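Local structure of Asp/Glu-specific dipeptidyl-peptidase (Flavobacterium psychrophilum, 5JXF) at residues E276-Q290 / D580-K593. The protein removes dipeptides from the N-terminus of oligopeptides as a serine-type peptidase of family S46, cutting strictly after aspartate or glutamate. Numbering follows the deposited sequence.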
# COMPACT_ATOMS: atom_id res chain seq x y z
N GLU A 276 20.03 -10.10 -9.94
CA GLU A 276 20.38 -9.89 -8.54
C GLU A 276 21.86 -10.19 -8.27
O GLU A 276 22.40 -11.15 -8.81
CB GLU A 276 19.47 -10.78 -7.63
CG GLU A 276 19.76 -10.71 -6.13
CD GLU A 276 18.65 -11.38 -5.27
OE1 GLU A 276 17.80 -12.10 -5.85
OE2 GLU A 276 18.63 -11.19 -4.03
N ASP A 277 22.48 -9.36 -7.43
CA ASP A 277 23.90 -9.41 -7.09
C ASP A 277 24.83 -8.87 -8.20
O ASP A 277 26.03 -8.88 -8.01
CB ASP A 277 24.35 -10.83 -6.75
CG ASP A 277 23.67 -11.38 -5.52
OD1 ASP A 277 23.34 -10.59 -4.61
OD2 ASP A 277 23.46 -12.61 -5.47
N ASP A 278 24.29 -8.47 -9.34
CA ASP A 278 25.13 -7.83 -10.36
C ASP A 278 25.75 -6.57 -9.78
O ASP A 278 25.06 -5.75 -9.17
CB ASP A 278 24.34 -7.46 -11.61
CG ASP A 278 24.18 -8.62 -12.57
OD1 ASP A 278 24.75 -9.71 -12.31
OD2 ASP A 278 23.50 -8.43 -13.60
N PHE A 279 27.06 -6.45 -9.92
CA PHE A 279 27.74 -5.19 -9.64
C PHE A 279 27.07 -4.08 -10.42
O PHE A 279 26.71 -4.26 -11.59
CB PHE A 279 29.23 -5.26 -10.01
CG PHE A 279 29.94 -3.93 -9.87
CD1 PHE A 279 30.46 -3.54 -8.66
CD2 PHE A 279 30.07 -3.08 -10.95
CE1 PHE A 279 31.13 -2.31 -8.53
CE2 PHE A 279 30.73 -1.86 -10.83
CZ PHE A 279 31.25 -1.48 -9.62
N THR A 280 26.91 -2.93 -9.76
CA THR A 280 26.45 -1.70 -10.42
C THR A 280 27.27 -0.52 -9.93
O THR A 280 27.62 -0.46 -8.74
CB THR A 280 24.95 -1.37 -10.13
OG1 THR A 280 24.79 -1.05 -8.74
CG2 THR A 280 24.03 -2.51 -10.48
N MET A 281 27.57 0.40 -10.83
CA MET A 281 28.23 1.63 -10.47
C MET A 281 27.46 2.82 -11.03
O MET A 281 27.14 2.88 -12.23
CB MET A 281 29.68 1.63 -10.99
CG MET A 281 30.55 2.65 -10.32
SD MET A 281 32.16 2.90 -11.14
CE MET A 281 31.65 3.51 -12.71
N VAL A 282 27.17 3.77 -10.16
CA VAL A 282 26.47 4.96 -10.57
C VAL A 282 27.38 6.21 -10.45
O VAL A 282 27.94 6.49 -9.40
CB VAL A 282 25.17 5.12 -9.74
CG1 VAL A 282 24.44 6.36 -10.15
CG2 VAL A 282 24.26 3.87 -9.90
N MET A 283 27.51 6.93 -11.54
CA MET A 283 28.32 8.15 -11.58
C MET A 283 27.39 9.34 -11.82
O MET A 283 26.54 9.30 -12.69
CB MET A 283 29.38 8.05 -12.69
CG MET A 283 30.53 9.05 -12.57
SD MET A 283 31.84 8.80 -13.84
CE MET A 283 31.67 7.00 -13.97
N GLY A 284 27.51 10.38 -11.02
CA GLY A 284 26.63 11.51 -11.23
C GLY A 284 26.99 12.72 -10.42
O GLY A 284 28.10 12.83 -9.87
N TYR A 285 26.05 13.66 -10.35
CA TYR A 285 26.28 14.92 -9.66
C TYR A 285 25.29 15.15 -8.51
O TYR A 285 24.46 16.07 -8.56
CB TYR A 285 26.24 16.07 -10.66
CG TYR A 285 27.24 15.92 -11.79
CD1 TYR A 285 26.97 15.09 -12.88
CD2 TYR A 285 28.45 16.64 -11.79
CE1 TYR A 285 27.88 14.93 -13.90
CE2 TYR A 285 29.37 16.48 -12.84
CZ TYR A 285 29.07 15.64 -13.88
OH TYR A 285 29.93 15.46 -14.92
N PRO A 286 25.40 14.34 -7.45
CA PRO A 286 24.53 14.50 -6.28
C PRO A 286 24.66 15.90 -5.69
O PRO A 286 25.78 16.40 -5.45
CB PRO A 286 25.04 13.44 -5.30
CG PRO A 286 26.46 13.22 -5.69
CD PRO A 286 26.47 13.37 -7.20
N GLY A 287 23.52 16.54 -5.49
CA GLY A 287 23.45 17.92 -5.04
C GLY A 287 23.91 18.15 -3.61
O GLY A 287 24.88 18.88 -3.36
N LYS A 288 23.21 17.54 -2.66
CA LYS A 288 23.50 17.83 -1.26
C LYS A 288 23.31 16.62 -0.35
O LYS A 288 22.41 15.81 -0.56
CB LYS A 288 22.65 19.01 -0.78
CG LYS A 288 23.09 19.56 0.58
CD LYS A 288 22.41 20.86 0.94
CE LYS A 288 20.90 20.70 1.04
NZ LYS A 288 20.22 21.96 1.47
N THR A 289 24.18 16.51 0.64
CA THR A 289 24.11 15.46 1.64
C THR A 289 24.66 16.00 2.96
O THR A 289 25.49 16.90 2.95
CB THR A 289 24.86 14.20 1.12
OG1 THR A 289 23.90 13.22 0.68
CG2 THR A 289 25.79 13.62 2.13
N GLN A 290 24.15 15.49 4.08
CA GLN A 290 24.59 15.93 5.41
C GLN A 290 24.72 14.75 6.36
O GLN A 290 23.95 14.64 7.29
CB GLN A 290 23.62 16.94 6.01
CG GLN A 290 23.36 18.15 5.13
CD GLN A 290 22.47 19.17 5.79
OE1 GLN A 290 22.93 20.22 6.25
NE2 GLN A 290 21.17 18.90 5.81
N ASP A 580 30.49 15.13 1.91
CA ASP A 580 29.07 15.36 1.67
C ASP A 580 28.91 15.70 0.20
O ASP A 580 29.84 16.23 -0.40
CB ASP A 580 28.52 16.49 2.56
CG ASP A 580 28.11 16.01 3.98
OD1 ASP A 580 27.47 14.95 4.12
OD2 ASP A 580 28.42 16.72 4.96
N ALA A 581 27.77 15.40 -0.40
CA ALA A 581 27.56 15.80 -1.79
C ALA A 581 27.55 17.32 -1.88
O ALA A 581 27.12 17.99 -0.94
CB ALA A 581 26.25 15.21 -2.34
N ASN A 582 28.02 17.85 -3.00
CA ASN A 582 28.07 19.28 -3.23
C ASN A 582 27.98 19.61 -4.70
O ASN A 582 28.68 20.50 -5.19
CB ASN A 582 29.36 19.87 -2.64
CG ASN A 582 30.62 19.30 -3.29
OD1 ASN A 582 30.56 18.38 -4.10
ND2 ASN A 582 31.77 19.84 -2.90
N SER A 583 27.12 18.87 -5.39
CA SER A 583 26.88 19.01 -6.83
C SER A 583 28.16 18.86 -7.67
O SER A 583 28.30 19.50 -8.72
CB SER A 583 26.21 20.36 -7.13
OG SER A 583 25.28 20.69 -6.13
N THR A 584 29.08 18.00 -7.24
CA THR A 584 30.23 17.61 -8.06
C THR A 584 30.20 16.13 -8.45
O THR A 584 29.50 15.33 -7.83
CB THR A 584 31.54 17.91 -7.36
OG1 THR A 584 31.65 17.12 -6.17
CG2 THR A 584 31.64 19.42 -7.02
N LEU A 585 30.97 15.78 -9.47
CA LEU A 585 31.00 14.43 -10.02
C LEU A 585 31.44 13.40 -8.99
O LEU A 585 32.50 13.53 -8.40
CB LEU A 585 31.93 14.39 -11.24
CG LEU A 585 32.07 13.08 -12.01
CD1 LEU A 585 30.76 12.68 -12.56
CD2 LEU A 585 33.11 13.27 -13.13
N ARG A 586 30.61 12.39 -8.74
CA ARG A 586 30.94 11.36 -7.75
C ARG A 586 30.62 10.00 -8.31
O ARG A 586 29.82 9.86 -9.21
CB ARG A 586 30.18 11.50 -6.42
CG ARG A 586 30.25 12.79 -5.70
CD ARG A 586 31.65 13.12 -5.20
NE ARG A 586 31.62 14.42 -4.53
CZ ARG A 586 31.30 14.57 -3.25
NH1 ARG A 586 31.03 13.51 -2.50
NH2 ARG A 586 31.29 15.79 -2.72
N VAL A 587 31.27 9.00 -7.75
CA VAL A 587 30.97 7.64 -8.09
C VAL A 587 30.42 6.95 -6.85
O VAL A 587 30.87 7.21 -5.74
CB VAL A 587 32.23 6.92 -8.60
CG1 VAL A 587 31.97 5.43 -8.77
CG2 VAL A 587 32.67 7.55 -9.91
N THR A 588 29.43 6.09 -7.04
CA THR A 588 28.97 5.18 -6.00
C THR A 588 28.72 3.82 -6.66
O THR A 588 28.44 3.75 -7.86
CB THR A 588 27.69 5.71 -5.30
OG1 THR A 588 27.27 4.80 -4.27
CG2 THR A 588 26.56 5.89 -6.29
N TYR A 589 28.84 2.75 -5.89
CA TYR A 589 28.68 1.40 -6.43
C TYR A 589 27.93 0.51 -5.47
O TYR A 589 27.75 0.84 -4.30
CB TYR A 589 30.03 0.78 -6.73
CG TYR A 589 30.99 0.99 -5.60
CD1 TYR A 589 31.80 2.12 -5.57
CD2 TYR A 589 31.09 0.08 -4.55
CE1 TYR A 589 32.66 2.35 -4.54
CE2 TYR A 589 31.98 0.31 -3.50
CZ TYR A 589 32.76 1.45 -3.52
OH TYR A 589 33.66 1.74 -2.53
N GLY A 590 27.54 -0.67 -5.94
CA GLY A 590 26.89 -1.63 -5.09
C GLY A 590 26.40 -2.77 -5.94
O GLY A 590 27.11 -3.19 -6.86
N LYS A 591 25.19 -3.25 -5.66
CA LYS A 591 24.66 -4.36 -6.42
C LYS A 591 23.14 -4.32 -6.52
O LYS A 591 22.47 -3.72 -5.69
CB LYS A 591 25.12 -5.68 -5.78
CG LYS A 591 24.61 -5.84 -4.36
CD LYS A 591 25.47 -6.79 -3.55
CE LYS A 591 25.33 -8.22 -4.02
NZ LYS A 591 26.36 -9.10 -3.41
N VAL A 592 22.62 -4.95 -7.56
CA VAL A 592 21.20 -5.16 -7.71
C VAL A 592 20.71 -6.02 -6.52
O VAL A 592 21.13 -7.16 -6.34
CB VAL A 592 20.88 -5.84 -9.07
CG1 VAL A 592 19.40 -6.09 -9.20
CG2 VAL A 592 21.39 -5.00 -10.24
N LYS A 593 19.85 -5.44 -5.68
CA LYS A 593 19.45 -6.08 -4.44
C LYS A 593 18.08 -5.58 -3.99
O LYS A 593 17.87 -4.37 -3.89
CB LYS A 593 20.47 -5.82 -3.33
CG LYS A 593 20.37 -6.77 -2.13
CD LYS A 593 20.43 -8.19 -2.66
CE LYS A 593 21.00 -9.17 -1.68
NZ LYS A 593 21.43 -10.39 -2.45
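Strands 279-284 and 586-591 pair antiparallel, with Thr-280, Val-282 and Gly-284 each exchanging two backbone hydrogen bonds with Gly-590, Thr-588 and Arg-586, respectively. On the face of Met-281 and Met-283, Val-587 spreads its two methyls over both methionines. Its CG1 lies 3.5 Å from Met-281 SD, and its CG2 meets Met-283 CG. With CG anti to the backbone N (chi1 -178°) and chi2 near 61°, Leu-585 lays CD1 over one face of the Tyr-285 ring, 4.1 Å from the centroid, in a CH-pi contact.

At one end, Lys-593 NZ reaches Asp-277 OD1 at 2.9 Å on the syn side. Glu-276 OE2 and Lys-591 join this salt-bridge network more loosely.

At the other end, Arg-586 CG packs on Pro-286 CG at 3.8 Å. Its guanidinium binds Thr-584 OG1 through NE, in plane, Asp-580 O and Asn-582 OD1 through NH2, and Pro-579 O and Met-40 O through NH1. A leucine here would probably leave Asp-580 O and Thr-584 OG1 without these donors and hold the 580-584 loop less firmly. Gly-287 bonds the backbone of Gly-659 and Pro-286 touches Thr-658, so this end backs the pocket of the bound aspartate.

The pair forms one margin of an eight-stranded antiparallel sheet, with strand 586-591 outermost and strand 665-667 beyond 279-284. Helix 63-66 covers the methionines through Ile-66, while helix 49-57 packs on Phe-279 and Tyr-589.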